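Local coordinates for protein carbohydrate kinase, pfkB family (Enterococcus faecalis, PDB 3KTN) that is probably a PfkB-family sugar kinase, putatively phosphorylating 2-keto-3-deoxygluconate, and binds a magnesium ion, at residues F8-L13 / S111-S116; Y121-F126 / R147-I152; A65-L70 / Q78-K83; N32-G37 / Q314-L319. All coordinates share one frame; numbering follows the deposited sequence.

Overall arrangement
Starting at the N terminus, 8-13 runs from the end of strand 4-8, an inner strand of the nine-stranded sheet, into the smaller four-stranded sheet; contact 1 closes the loop from there to 111-116. Inside that loop nests contact 3, where helix 61-72 packs on strand 80-82 at one border of the larger sheet. Contact 2, in series after contact 1, joins helices 123-127 and 144-159. Contact 4 spans 277 residues, bringing 314-319 back to 32-37; it encloses contacts 2 and 3 and crosses contact 1. Contacts 1 and 2 touch through F8 and Y121, while F33 of contact 4 packs on the helix of contact 3. Contacts 2 and 4 remain apart, centre to centre about 24 Å.

Contact 1. Residues F8-L13 / S111-S116; sequences FGEVML and SAFGIS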
loop_
_atom_site.group_PDB
_atom_site.type_symbol
_atom_site.label_atom_id
_atom_site.label_comp_id
_atom_site.label_asym_id
_atom_site.label_seq_id
_atom_site.Cartn_x
_atom_site.Cartn_y
_atom_site.Cartn_z
ATOM N N PHE A 8 -25.964 -17.129 -17.140
ATOM C CA PHE A 8 -26.823 -15.956 -17.140
ATOM C C PHE A 8 -26.802 -15.488 -15.703
ATOM O O PHE A 8 -27.283 -16.192 -14.813
ATOM C CB PHE A 8 -28.253 -16.327 -17.548
ATOM C CG PHE A 8 -29.213 -15.176 -17.492
ATOM C CD1 PHE A 8 -29.104 -14.116 -18.386
ATOM C CD2 PHE A 8 -30.215 -15.137 -16.530
ATOM C CE1 PHE A 8 -29.979 -13.031 -18.322
ATOM C CE2 PHE A 8 -31.096 -14.055 -16.457
ATOM C CZ PHE A 8 -30.978 -13.000 -17.354
ATOM N N GLY A 9 -26.246 -14.307 -15.464
ATOM C CA GLY A 9 -26.174 -13.843 -14.098
ATOM C C GLY A 9 -25.782 -12.405 -13.856
ATOM O O GLY A 9 -25.790 -11.558 -14.750
ATOM N N GLU A 10 -25.406 -12.162 -12.609
ATOM C CA GLU A 10 -25.050 -10.847 -12.115
ATOM C C GLU A 10 -23.565 -10.625 -11.822
ATOM O O GLU A 10 -22.859 -11.532 -11.378
ATOM C CB GLU A 10 -25.856 -10.616 -10.842
ATOM C CG GLU A 10 -25.597 -9.340 -10.090
ATOM C CD GLU A 10 -26.036 -9.475 -8.643
ATOM O OE1 GLU A 10 -26.636 -8.525 -8.098
ATOM O OE2 GLU A 10 -25.772 -10.544 -8.048
ATOM N N VAL A 11 -23.106 -9.406 -12.087
ATOM C CA VAL A 11 -21.732 -9.006 -11.800
ATOM C C VAL A 11 -21.856 -8.024 -10.644
ATOM O O VAL A 11 -22.677 -7.110 -10.696
ATOM C CB VAL A 11 -21.068 -8.240 -12.961
ATOM C CG1 VAL A 11 -19.760 -7.613 -12.478
ATOM C CG2 VAL A 11 -20.794 -9.175 -14.127
HETATM N N MSE A 12 -21.057 -8.219 -9.602
HETATM C CA MSE A 12 -21.075 -7.320 -8.447
HETATM C C MSE A 12 -19.669 -6.833 -8.105
HETATM O O MSE A 12 -18.675 -7.493 -8.410
HETATM C CB MSE A 12 -21.630 -8.024 -7.205
HETATM C CG MSE A 12 -23.143 -8.121 -7.118
HETATM SE SE MSE A 12 -23.674 -8.620 -5.315
HETATM C CE MSE A 12 -23.992 -6.866 -4.585
ATOM N N LEU A 13 -19.609 -5.679 -7.455
ATOM C CA LEU A 13 -18.351 -5.108 -7.002
ATOM C C LEU A 13 -18.167 -5.575 -5.567
ATOM O O LEU A 13 -19.093 -5.475 -4.771
ATOM C CB LEU A 13 -18.416 -3.579 -6.980
ATOM C CG LEU A 13 -18.163 -2.696 -8.198
ATOM C CD1 LEU A 13 -18.658 -3.346 -9.453
ATOM C CD2 LEU A 13 -18.845 -1.351 -7.966
ATOM N N SER A 111 -29.432 -2.317 -10.372
ATOM C CA SER A 111 -28.269 -2.517 -11.235
ATOM C C SER A 111 -28.647 -2.707 -12.701
ATOM O O SER A 111 -29.814 -2.920 -13.038
ATOM C CB SER A 111 -27.474 -3.739 -10.775
ATOM O OG SER A 111 -28.219 -4.935 -10.967
ATOM N N ALA A 112 -27.637 -2.623 -13.563
ATOM C CA ALA A 112 -27.814 -2.808 -14.994
ATOM C C ALA A 112 -28.453 -4.171 -15.270
ATOM O O ALA A 112 -29.299 -4.307 -16.154
ATOM C CB ALA A 112 -26.471 -2.717 -15.695
ATOM N N PHE A 113 -28.042 -5.184 -14.515
ATOM C CA PHE A 113 -28.590 -6.521 -14.695
ATOM C C PHE A 113 -30.016 -6.595 -14.148
ATOM O O PHE A 113 -30.887 -7.209 -14.756
ATOM C CB PHE A 113 -27.722 -7.549 -13.979
ATOM C CG PHE A 113 -28.257 -8.953 -14.049
ATOM C CD1 PHE A 113 -28.352 -9.617 -15.266
ATOM C CD2 PHE A 113 -28.619 -9.629 -12.887
ATOM C CE1 PHE A 113 -28.796 -10.944 -15.326
ATOM C CE2 PHE A 113 -29.065 -10.955 -12.935
ATOM C CZ PHE A 113 -29.150 -11.613 -14.155
ATOM N N GLY A 114 -30.239 -5.956 -13.007
ATOM C CA GLY A 114 -31.548 -5.966 -12.386
ATOM C C GLY A 114 -32.668 -5.286 -13.159
ATOM O O GLY A 114 -33.839 -5.629 -12.969
ATOM N N ILE A 115 -32.331 -4.325 -14.016
ATOM C CA ILE A 115 -33.345 -3.613 -14.787
ATOM C C ILE A 115 -33.478 -4.114 -16.222
ATOM O O ILE A 115 -34.236 -3.555 -17.011
ATOM C CB ILE A 115 -33.063 -2.092 -14.841
ATOM C CG1 ILE A 115 -31.839 -1.809 -15.711
ATOM C CG2 ILE A 115 -32.842 -1.553 -13.441
ATOM C CD1 ILE A 115 -31.673 -0.344 -16.051
ATOM N N SER A 116 -32.737 -5.158 -16.568
ATOM C CA SER A 116 -32.808 -5.696 -17.915
ATOM C C SER A 116 -33.829 -6.833 -17.985
ATOM O O SER A 116 -34.019 -7.576 -17.021
ATOM C CB SER A 116 -31.434 -6.194 -18.357
ATOM O OG SER A 116 -30.998 -7.256 -17.531
#
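F8 and F113 form the aromatic part of this contact, a T-shaped pair in which F113 directs its edge at the face of F8. The ring centroids are 5.2 Å apart and the planes meet at 60°. Between the two rings the closest atoms are F113 CE1 and F8 CZ, at 3.6 Å, toward the rim of the F8 ring. With chi1 at 177°, the F113 ring swings away from its own backbone N, out of the turn from F113 to S116 and across the chain at G9.

Backbone and aliphatic atoms supply the second kind of packing. G9 O lies over one face of the F113 ring, 3.1 Å from F113 CE1, and also accepts a hydrogen bond from the hydroxyl of T55. Further along, E10 CB lies 3.6 Å from F113 CD2, while the E10 carboxylate continues to a salt bridge with R108. The stretch linking strands 4-8 and 12-16 thus meets the loop between strand 101-105 and helix 123-127, and helices 138-142 and 144-159 pack on F8 and F113.

Within 111-116, S111 OG accepts from G114 N at 3.0 Å, an ST motif, and S116 OG donates to F113 O at 2.8 Å. No hydrogen bond links the two segments. Their association therefore rests on ring packing and van der Waals contact, with G9 O and the E10 carboxylate bonded to partners elsewhere.

Contact 2. Residues Y121-F126 / R147-I152; sequences YDFEAF and RDAALI
F123 and I152 are the closest backbone pair, their CA atoms 8.7 Å apart, so side chains must bridge the interval between the start of helix 123-127 and the middle of helix 144-159. This is helix-to-helix packing within the PfkB, ribokinase-like fold, away from the magnesium site.

F123 makes the close contacts from its side. Its CG stands anti to the carbonyl carbon (chi1 -66°), which directs the ring at the facing helix. There CE2 of F123 comes within 3.7 Å of A149 O, and F123 CZ lies 4.3 Å from the methyl CB of A149. Both A149 O and I152 CG2 approach the ring obliquely. I152 adds its CG2 branch, 4.2 Å from F123 CD2, and the two side chains run at about a right angle. No hydrogen bond spans the segments; this is a small interface in which the ring meets one carbonyl oxygen and two aliphatic groups.

Y121 CB lies over one face of the F123 ring, packing the phenylalanine against its own chain. Beyond the contact, A149 and I152 also pack on A118, and A149 reaches F8 at the end of strand 4-8. The beginning of the F123 helix is fixed by D122 at the N-cap position: A125 N donates to D122 OD1 at 2.9 Å, with an N-H...O angle of 158°, and reaches that oxygen from 36° out of the carboxylate plane.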
loop_
_atom_site.group_PDB
_atom_site.type_symbol
_atom_site.label_atom_id
_atom_site.label_comp_id
_atom_site.label_asym_id
_atom_site.label_seq_id
_atom_site.Cartn_x
_atom_site.Cartn_y
_atom_site.Cartn_z
ATOM N N TYR A 121 -32.106 -9.440 -24.329
ATOM C CA TYR A 121 -31.137 -10.489 -24.641
ATOM C C TYR A 121 -31.510 -11.322 -25.862
ATOM O O TYR A 121 -32.660 -11.731 -26.016
ATOM C CB TYR A 121 -30.988 -11.438 -23.450
ATOM C CG TYR A 121 -30.540 -10.792 -22.155
ATOM C CD1 TYR A 121 -29.184 -10.584 -21.878
ATOM C CD2 TYR A 121 -31.473 -10.423 -21.190
ATOM C CE1 TYR A 121 -28.777 -10.024 -20.658
ATOM C CE2 TYR A 121 -31.083 -9.868 -19.982
ATOM C CZ TYR A 121 -29.739 -9.671 -19.716
ATOM O OH TYR A 121 -29.382 -9.128 -18.504
ATOM N N ASP A 122 -30.530 -11.592 -26.716
ATOM C CA ASP A 122 -30.774 -12.406 -27.899
ATOM C C ASP A 122 -30.442 -13.848 -27.544
ATOM O O ASP A 122 -29.470 -14.409 -28.049
ATOM C CB ASP A 122 -29.892 -11.953 -29.060
ATOM C CG ASP A 122 -30.342 -12.534 -30.393
ATOM O OD1 ASP A 122 -30.704 -13.731 -30.435
ATOM O OD2 ASP A 122 -30.328 -11.793 -31.399
ATOM N N PHE A 123 -31.257 -14.444 -26.678
ATOM C CA PHE A 123 -31.036 -15.819 -26.235
ATOM C C PHE A 123 -30.917 -16.821 -27.375
ATOM O O PHE A 123 -30.121 -17.760 -27.300
ATOM C CB PHE A 123 -32.149 -16.258 -25.280
ATOM C CG PHE A 123 -32.163 -15.508 -23.973
ATOM C CD1 PHE A 123 -30.993 -15.341 -23.236
ATOM C CD2 PHE A 123 -33.349 -14.990 -23.466
ATOM C CE1 PHE A 123 -31.005 -14.667 -22.014
ATOM C CE2 PHE A 123 -33.374 -14.316 -22.244
ATOM C CZ PHE A 123 -32.198 -14.156 -21.516
ATOM N N GLU A 124 -31.711 -16.625 -28.422
ATOM C CA GLU A 124 -31.686 -17.512 -29.582
ATOM C C GLU A 124 -30.267 -17.601 -30.137
ATOM O O GLU A 124 -29.723 -18.690 -30.319
ATOM C CB GLU A 124 -32.618 -16.980 -30.674
ATOM C CG GLU A 124 -34.083 -16.885 -30.282
ATOM C CD GLU A 124 -34.856 -18.150 -30.597
ATOM O OE1 GLU A 124 -34.833 -18.584 -31.770
ATOM O OE2 GLU A 124 -35.492 -18.707 -29.679
ATOM N N ALA A 125 -29.674 -16.440 -30.403
ATOM C CA ALA A 125 -28.323 -16.370 -30.946
ATOM C C ALA A 125 -27.264 -16.949 -30.012
ATOM O O ALA A 125 -26.311 -17.589 -30.467
ATOM C CB ALA A 125 -27.978 -14.927 -31.282
ATOM N N PHE A 126 -27.429 -16.728 -28.710
ATOM C CA PHE A 126 -26.460 -17.225 -27.739
ATOM C C PHE A 126 -26.507 -18.739 -27.631
ATOM O O PHE A 126 -25.477 -19.409 -27.742
ATOM C CB PHE A 126 -26.711 -16.622 -26.353
ATOM C CG PHE A 126 -26.846 -15.127 -26.355
ATOM C CD1 PHE A 126 -26.211 -14.352 -27.322
ATOM C CD2 PHE A 126 -27.597 -14.489 -25.374
ATOM C CE1 PHE A 126 -26.320 -12.963 -27.311
ATOM C CE2 PHE A 126 -27.712 -13.098 -25.353
ATOM C CZ PHE A 126 -27.072 -12.334 -26.326
ATOM N N ARG A 147 -35.985 -12.368 -13.265
ATOM C CA ARG A 147 -36.655 -13.651 -13.080
ATOM C C ARG A 147 -37.317 -14.093 -14.387
ATOM O O ARG A 147 -37.145 -15.233 -14.825
ATOM C CB ARG A 147 -37.704 -13.561 -11.965
ATOM C CG ARG A 147 -38.575 -14.814 -11.850
ATOM C CD ARG A 147 -39.368 -14.848 -10.552
ATOM N NE ARG A 147 -40.123 -13.618 -10.332
ATOM C CZ ARG A 147 -39.803 -12.695 -9.431
ATOM N NH1 ARG A 147 -38.737 -12.862 -8.655
ATOM N NH2 ARG A 147 -40.545 -11.603 -9.308
ATOM N N ASP A 148 -38.063 -13.187 -15.014
ATOM C CA ASP A 148 -38.734 -13.507 -16.272
ATOM C C ASP A 148 -37.724 -13.868 -17.352
ATOM O O ASP A 148 -37.981 -14.731 -18.192
ATOM C CB ASP A 148 -39.591 -12.330 -16.753
ATOM C CG ASP A 148 -40.713 -11.989 -15.787
ATOM O OD1 ASP A 148 -41.235 -12.912 -15.125
ATOM O OD2 ASP A 148 -41.084 -10.798 -15.700
ATOM N N ALA A 149 -36.571 -13.204 -17.331
ATOM C CA ALA A 149 -35.532 -13.481 -18.317
ATOM C C ALA A 149 -34.925 -14.857 -18.075
ATOM O O ALA A 149 -34.675 -15.607 -19.017
ATOM C CB ALA A 149 -34.445 -12.409 -18.259
ATOM N N ALA A 150 -34.698 -15.190 -16.810
ATOM C CA ALA A 150 -34.114 -16.482 -16.468
ATOM C C ALA A 150 -35.033 -17.629 -16.897
ATOM O O ALA A 150 -34.583 -18.602 -17.504
ATOM C CB ALA A 150 -33.842 -16.551 -14.964
ATOM N N LEU A 151 -36.319 -17.505 -16.585
ATOM C CA LEU A 151 -37.301 -18.529 -16.937
ATOM C C LEU A 151 -37.371 -18.730 -18.448
ATOM O O LEU A 151 -37.358 -19.861 -18.937
ATOM C CB LEU A 151 -38.674 -18.143 -16.380
ATOM C CG LEU A 151 -38.690 -18.106 -14.847
ATOM C CD1 LEU A 151 -39.999 -17.544 -14.330
ATOM C CD2 LEU A 151 -38.458 -19.510 -14.319
ATOM N N ILE A 152 -37.431 -17.632 -19.190
ATOM C CA ILE A 152 -37.483 -17.708 -20.644
ATOM C C ILE A 152 -36.234 -18.387 -21.194
ATOM O O ILE A 152 -36.312 -19.204 -22.116
ATOM C CB ILE A 152 -37.617 -16.304 -21.261
ATOM C CG1 ILE A 152 -39.040 -15.786 -21.032
ATOM C CG2 ILE A 152 -37.257 -16.335 -22.744
ATOM C CD1 ILE A 152 -39.277 -14.368 -21.527
#

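Contact 3. Residues A65-L70 / Q78-K83; sequences AGKAAL and QWVGEK
V80 presents its two methyl groups to different side chains of the helix. CG2 meets L70 tip to tip, 3.7 Å from L70 CD1, whereas CG1 lies beside the lysine chain, 3.9 Å from K67 CD. K67 and V80 thus run past each other in opposite directions, with aliphatic carbons alongside one another. The division follows from V80 chi1 of 176°, which puts CG1 anti to the backbone N and turns CG2 to the other partner.

The pairing belongs to the beta-alpha-beta unit formed by strand 50-57, helix 61-72 and strand 80-82. Here the helix packs on the strand that ends the nine-stranded sheet within this chain. L57 of the neighbouring strand touches both K67 and V80, and L53 lies against L70.

Past CD the lysine bends at chi3 (-65°), and its ammonium group joins a water-mediated connection to the strand backbone. Water 1 accepts from K67 NZ at 3.0 Å and donates to V80 O at 2.8 Å. Water 2 accepts from the same K67 NZ at 3.0 Å, but its bond to V80 O is weak at 3.3 Å.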
loop_
_atom_site.group_PDB
_atom_site.type_symbol
_atom_site.label_atom_id
_atom_site.label_comp_id
_atom_site.label_asym_id
_atom_site.label_seq_id
_atom_site.Cartn_x
_atom_site.Cartn_y
_atom_site.Cartn_z
ATOM N N ALA A 65 -14.466 -1.273 -16.912
ATOM C CA ALA A 65 -13.469 -1.929 -16.073
ATOM C C ALA A 65 -14.001 -3.317 -15.745
ATOM O O ALA A 65 -13.238 -4.267 -15.605
ATOM C CB ALA A 65 -13.234 -1.126 -14.792
ATOM N N GLY A 66 -15.323 -3.432 -15.640
ATOM C CA GLY A 66 -15.935 -4.717 -15.346
ATOM C C GLY A 66 -15.719 -5.708 -16.477
ATOM O O GLY A 66 -15.393 -6.866 -16.239
ATOM N N LYS A 67 -15.910 -5.265 -17.716
ATOM C CA LYS A 67 -15.700 -6.151 -18.856
ATOM C C LYS A 67 -14.232 -6.542 -18.972
ATOM O O LYS A 67 -13.920 -7.670 -19.347
ATOM C CB LYS A 67 -16.157 -5.489 -20.155
ATOM C CG LYS A 67 -17.653 -5.224 -20.201
ATOM C CD LYS A 67 -18.179 -5.283 -21.620
ATOM C CE LYS A 67 -17.617 -4.183 -22.488
ATOM N NZ LYS A 67 -18.174 -4.293 -23.872
ATOM N N ALA A 68 -13.335 -5.610 -18.655
ATOM C CA ALA A 68 -11.899 -5.875 -18.708
ATOM C C ALA A 68 -11.563 -6.991 -17.715
ATOM O O ALA A 68 -10.738 -7.863 -18.003
ATOM C CB ALA A 68 -11.108 -4.593 -18.357
ATOM N N ALA A 69 -12.207 -6.958 -16.547
ATOM C CA ALA A 69 -11.984 -7.974 -15.515
ATOM C C ALA A 69 -12.483 -9.342 -15.984
ATOM O O ALA A 69 -11.858 -10.365 -15.716
ATOM C CB ALA A 69 -12.695 -7.582 -14.221
ATOM N N LEU A 70 -13.614 -9.359 -16.675
ATOM C CA LEU A 70 -14.160 -10.616 -17.181
ATOM C C LEU A 70 -13.173 -11.241 -18.164
ATOM O O LEU A 70 -12.879 -12.435 -18.089
ATOM C CB LEU A 70 -15.501 -10.375 -17.875
ATOM C CG LEU A 70 -16.684 -9.911 -17.015
ATOM C CD1 LEU A 70 -17.888 -9.659 -17.919
ATOM C CD2 LEU A 70 -17.025 -10.966 -15.977
ATOM N N GLN A 78 -18.363 -11.041 -24.957
ATOM C CA GLN A 78 -19.143 -10.793 -26.171
ATOM C C GLN A 78 -20.634 -10.601 -25.913
ATOM O O GLN A 78 -21.275 -9.774 -26.559
ATOM C CB GLN A 78 -18.948 -11.938 -27.170
ATOM C CG GLN A 78 -19.437 -13.292 -26.664
ATOM C CD GLN A 78 -19.163 -14.421 -27.643
ATOM O OE1 GLN A 78 -19.545 -14.347 -28.815
ATOM N NE2 GLN A 78 -18.504 -15.475 -27.167
ATOM N N TRP A 79 -21.188 -11.354 -24.966
ATOM C CA TRP A 79 -22.609 -11.240 -24.667
ATOM C C TRP A 79 -22.947 -10.361 -23.470
ATOM O O TRP A 79 -24.027 -10.475 -22.896
ATOM C CB TRP A 79 -23.229 -12.633 -24.502
ATOM C CG TRP A 79 -23.105 -13.457 -25.754
ATOM C CD1 TRP A 79 -23.160 -12.999 -27.042
ATOM C CD2 TRP A 79 -22.897 -14.871 -25.841
ATOM N NE1 TRP A 79 -22.993 -14.036 -27.923
ATOM C CE2 TRP A 79 -22.825 -15.198 -27.217
ATOM C CE3 TRP A 79 -22.755 -15.894 -24.894
ATOM C CZ2 TRP A 79 -22.628 -16.508 -27.670
ATOM C CZ3 TRP A 79 -22.558 -17.199 -25.343
ATOM C CH2 TRP A 79 -22.493 -17.492 -26.722
ATOM N N VAL A 80 -22.016 -9.491 -23.088
ATOM C CA VAL A 80 -22.254 -8.559 -21.992
ATOM C C VAL A 80 -22.731 -7.281 -22.672
ATOM O O VAL A 80 -21.951 -6.622 -23.355
ATOM C CB VAL A 80 -20.958 -8.240 -21.203
ATOM C CG1 VAL A 80 -21.249 -7.193 -20.143
ATOM C CG2 VAL A 80 -20.404 -9.504 -20.560
ATOM N N GLY A 81 -24.002 -6.932 -22.490
ATOM C CA GLY A 81 -24.539 -5.740 -23.128
ATOM C C GLY A 81 -24.499 -4.511 -22.243
ATOM O O GLY A 81 -24.210 -4.612 -21.051
ATOM N N GLU A 82 -24.789 -3.350 -22.824
ATOM C CA GLU A 82 -24.789 -2.101 -22.072
ATOM C C GLU A 82 -26.206 -1.781 -21.631
ATOM O O GLU A 82 -27.146 -1.941 -22.396
ATOM C CB GLU A 82 -24.260 -0.947 -22.929
ATOM C CG GLU A 82 -22.968 -1.252 -23.655
ATOM C CD GLU A 82 -22.427 -0.049 -24.408
ATOM O OE1 GLU A 82 -23.226 0.686 -25.029
ATOM O OE2 GLU A 82 -21.196 0.154 -24.386
ATOM N N LYS A 83 -26.351 -1.317 -20.398
ATOM C CA LYS A 83 -27.659 -0.984 -19.866
ATOM C C LYS A 83 -27.499 -0.390 -18.473
ATOM O O LYS A 83 -26.540 -0.701 -17.767
ATOM C CB LYS A 83 -28.516 -2.250 -19.786
ATOM C CG LYS A 83 -29.907 -2.042 -19.219
ATOM C CD LYS A 83 -30.974 -2.183 -20.296
ATOM C CE LYS A 83 -32.373 -2.004 -19.714
ATOM N NZ LYS A 83 -33.433 -2.137 -20.756
HETATM O O HOH W 1 -21.082 -3.940 -23.454
HETATM O O HOH W 2 -19.230 -6.772 -25.275
#

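Contact 4. Residues N32-G37 / Q314-L319; sequences NFVGTG and QGDIPL
V34 and D316 meet through similar first torsions: V34 CG1 is anti to its carbonyl carbon (chi1 -59°), and D316 CG takes the same relation to its own (chi1 -58°). The valine then lies against the aspartate at about a right angle. V34 CG1 is 3.6 Å from D316 CB, while the other branch, V34 CG2, is 3.9 Å from D316 OD1. The valine methyls pack on D316 CB and its carboxylate by van der Waals contact, with no hydrogen bond between the segments.

I317 adds an apolar end. Its CD1 reaches within 4.0 Å of V34 CG1 and also 3.8 Å from F33 O, so one methyl touches both a side chain and the strand backbone.

The polar end of D316 is held elsewhere, OD2 forming a salt bridge with R14 of strand 12-16. D316 also packs on I276, which with D274 marks the magnesium site, and D274 OD2 accepts a hydrogen bond from G315 N. The contact accordingly borders the metal site, with D316 side-chain atoms about 6 Å from the magnesium ion. In the fold, the loop between helices 296-310 and 322-330 lies against the end of strand 28-34, with N39 and A42 of helix 36-46 beside I317 and A281 of helix 278-291 touching P318.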
loop_
_atom_site.group_PDB
_atom_site.type_symbol
_atom_site.label_atom_id
_atom_site.label_comp_id
_atom_site.label_asym_id
_atom_site.label_seq_id
_atom_site.Cartn_x
_atom_site.Cartn_y
_atom_site.Cartn_z
ATOM N N ASN A 32 -12.997 -5.843 -6.456
ATOM C CA ASN A 32 -12.960 -6.860 -7.492
ATOM C C ASN A 32 -14.353 -7.058 -8.064
ATOM O O ASN A 32 -15.351 -6.715 -7.425
ATOM C CB ASN A 32 -12.425 -8.190 -6.943
ATOM C CG ASN A 32 -10.990 -8.077 -6.450
ATOM O OD1 ASN A 32 -10.741 -7.781 -5.279
ATOM N ND2 ASN A 32 -10.038 -8.275 -7.355
ATOM N N PHE A 33 -14.410 -7.592 -9.279
ATOM C CA PHE A 33 -15.681 -7.873 -9.935
ATOM C C PHE A 33 -15.932 -9.347 -9.706
ATOM O O PHE A 33 -15.165 -10.193 -10.154
ATOM C CB PHE A 33 -15.594 -7.559 -11.429
ATOM C CG PHE A 33 -15.557 -6.090 -11.726
ATOM C CD1 PHE A 33 -16.734 -5.361 -11.843
ATOM C CD2 PHE A 33 -14.341 -5.421 -11.836
ATOM C CE1 PHE A 33 -16.702 -3.982 -12.066
ATOM C CE2 PHE A 33 -14.296 -4.044 -12.059
ATOM C CZ PHE A 33 -15.478 -3.325 -12.174
ATOM N N VAL A 34 -16.996 -9.643 -8.969
ATOM C CA VAL A 34 -17.347 -11.008 -8.649
ATOM C C VAL A 34 -18.838 -11.233 -8.917
ATOM O O VAL A 34 -19.524 -10.364 -9.471
ATOM C CB VAL A 34 -17.021 -11.314 -7.153
ATOM C CG1 VAL A 34 -15.528 -11.097 -6.885
ATOM C CG2 VAL A 34 -17.837 -10.402 -6.244
ATOM N N GLY A 35 -19.318 -12.405 -8.514
ATOM C CA GLY A 35 -20.704 -12.785 -8.700
ATOM C C GLY A 35 -20.716 -14.278 -8.972
ATOM O O GLY A 35 -19.712 -14.817 -9.443
ATOM N N THR A 36 -21.824 -14.952 -8.664
ATOM C CA THR A 36 -21.927 -16.396 -8.899
ATOM C C THR A 36 -21.503 -16.775 -10.316
ATOM O O THR A 36 -20.670 -17.659 -10.496
ATOM C CB THR A 36 -23.370 -16.905 -8.657
ATOM O OG1 THR A 36 -23.630 -16.916 -7.251
ATOM C CG2 THR A 36 -23.559 -18.324 -9.210
ATOM N N GLY A 37 -22.066 -16.102 -11.314
ATOM C CA GLY A 37 -21.717 -16.394 -12.696
ATOM C C GLY A 37 -20.261 -16.098 -13.031
ATOM O O GLY A 37 -19.641 -16.801 -13.831
ATOM N N GLN A 314 -7.726 -15.718 -1.445
ATOM C CA GLN A 314 -8.381 -14.475 -1.042
ATOM C C GLN A 314 -9.344 -14.030 -2.146
ATOM O O GLN A 314 -8.998 -14.062 -3.328
ATOM C CB GLN A 314 -7.330 -13.391 -0.770
ATOM C CG GLN A 314 -6.417 -13.721 0.411
ATOM C CD GLN A 314 -5.383 -12.646 0.671
ATOM O OE1 GLN A 314 -5.715 -11.526 1.092
ATOM N NE2 GLN A 314 -4.122 -12.967 0.409
ATOM N N GLY A 315 -10.556 -13.631 -1.765
ATOM C CA GLY A 315 -11.524 -13.196 -2.762
ATOM C C GLY A 315 -12.438 -14.307 -3.247
ATOM O O GLY A 315 -12.163 -15.491 -3.028
ATOM N N ASP A 316 -13.520 -13.916 -3.918
ATOM C CA ASP A 316 -14.536 -14.844 -4.442
ATOM C C ASP A 316 -14.127 -15.739 -5.605
ATOM O O ASP A 316 -14.599 -16.873 -5.720
ATOM C CB ASP A 316 -15.773 -14.081 -4.924
ATOM C CG ASP A 316 -16.406 -13.234 -3.848
ATOM O OD1 ASP A 316 -17.640 -13.324 -3.694
ATOM O OD2 ASP A 316 -15.688 -12.471 -3.171
ATOM N N ILE A 317 -13.288 -15.213 -6.488
ATOM C CA ILE A 317 -12.881 -15.954 -7.677
ATOM C C ILE A 317 -11.973 -17.144 -7.411
ATOM O O ILE A 317 -10.874 -16.987 -6.887
ATOM C CB ILE A 317 -12.158 -15.043 -8.697
ATOM C CG1 ILE A 317 -12.918 -13.721 -8.878
ATOM C CG2 ILE A 317 -12.046 -15.764 -10.037
ATOM C CD1 ILE A 317 -14.256 -13.864 -9.551
ATOM N N PRO A 318 -12.427 -18.356 -7.780
ATOM C CA PRO A 318 -11.639 -19.581 -7.588
ATOM C C PRO A 318 -10.674 -19.666 -8.768
ATOM O O PRO A 318 -11.061 -20.079 -9.868
ATOM C CB PRO A 318 -12.689 -20.700 -7.641
ATOM C CG PRO A 318 -14.015 -19.983 -7.446
ATOM C CD PRO A 318 -13.806 -18.684 -8.169
ATOM N N LEU A 319 -9.434 -19.250 -8.542
ATOM C CA LEU A 319 -8.405 -19.251 -9.577
ATOM C C LEU A 319 -7.537 -20.505 -9.476
ATOM O O LEU A 319 -6.367 -20.436 -9.079
ATOM C CB LEU A 319 -7.537 -17.995 -9.435
ATOM C CG LEU A 319 -8.275 -16.653 -9.570
ATOM C CD1 LEU A 319 -7.424 -15.535 -9.012
ATOM C CD2 LEU A 319 -8.607 -16.383 -11.026
#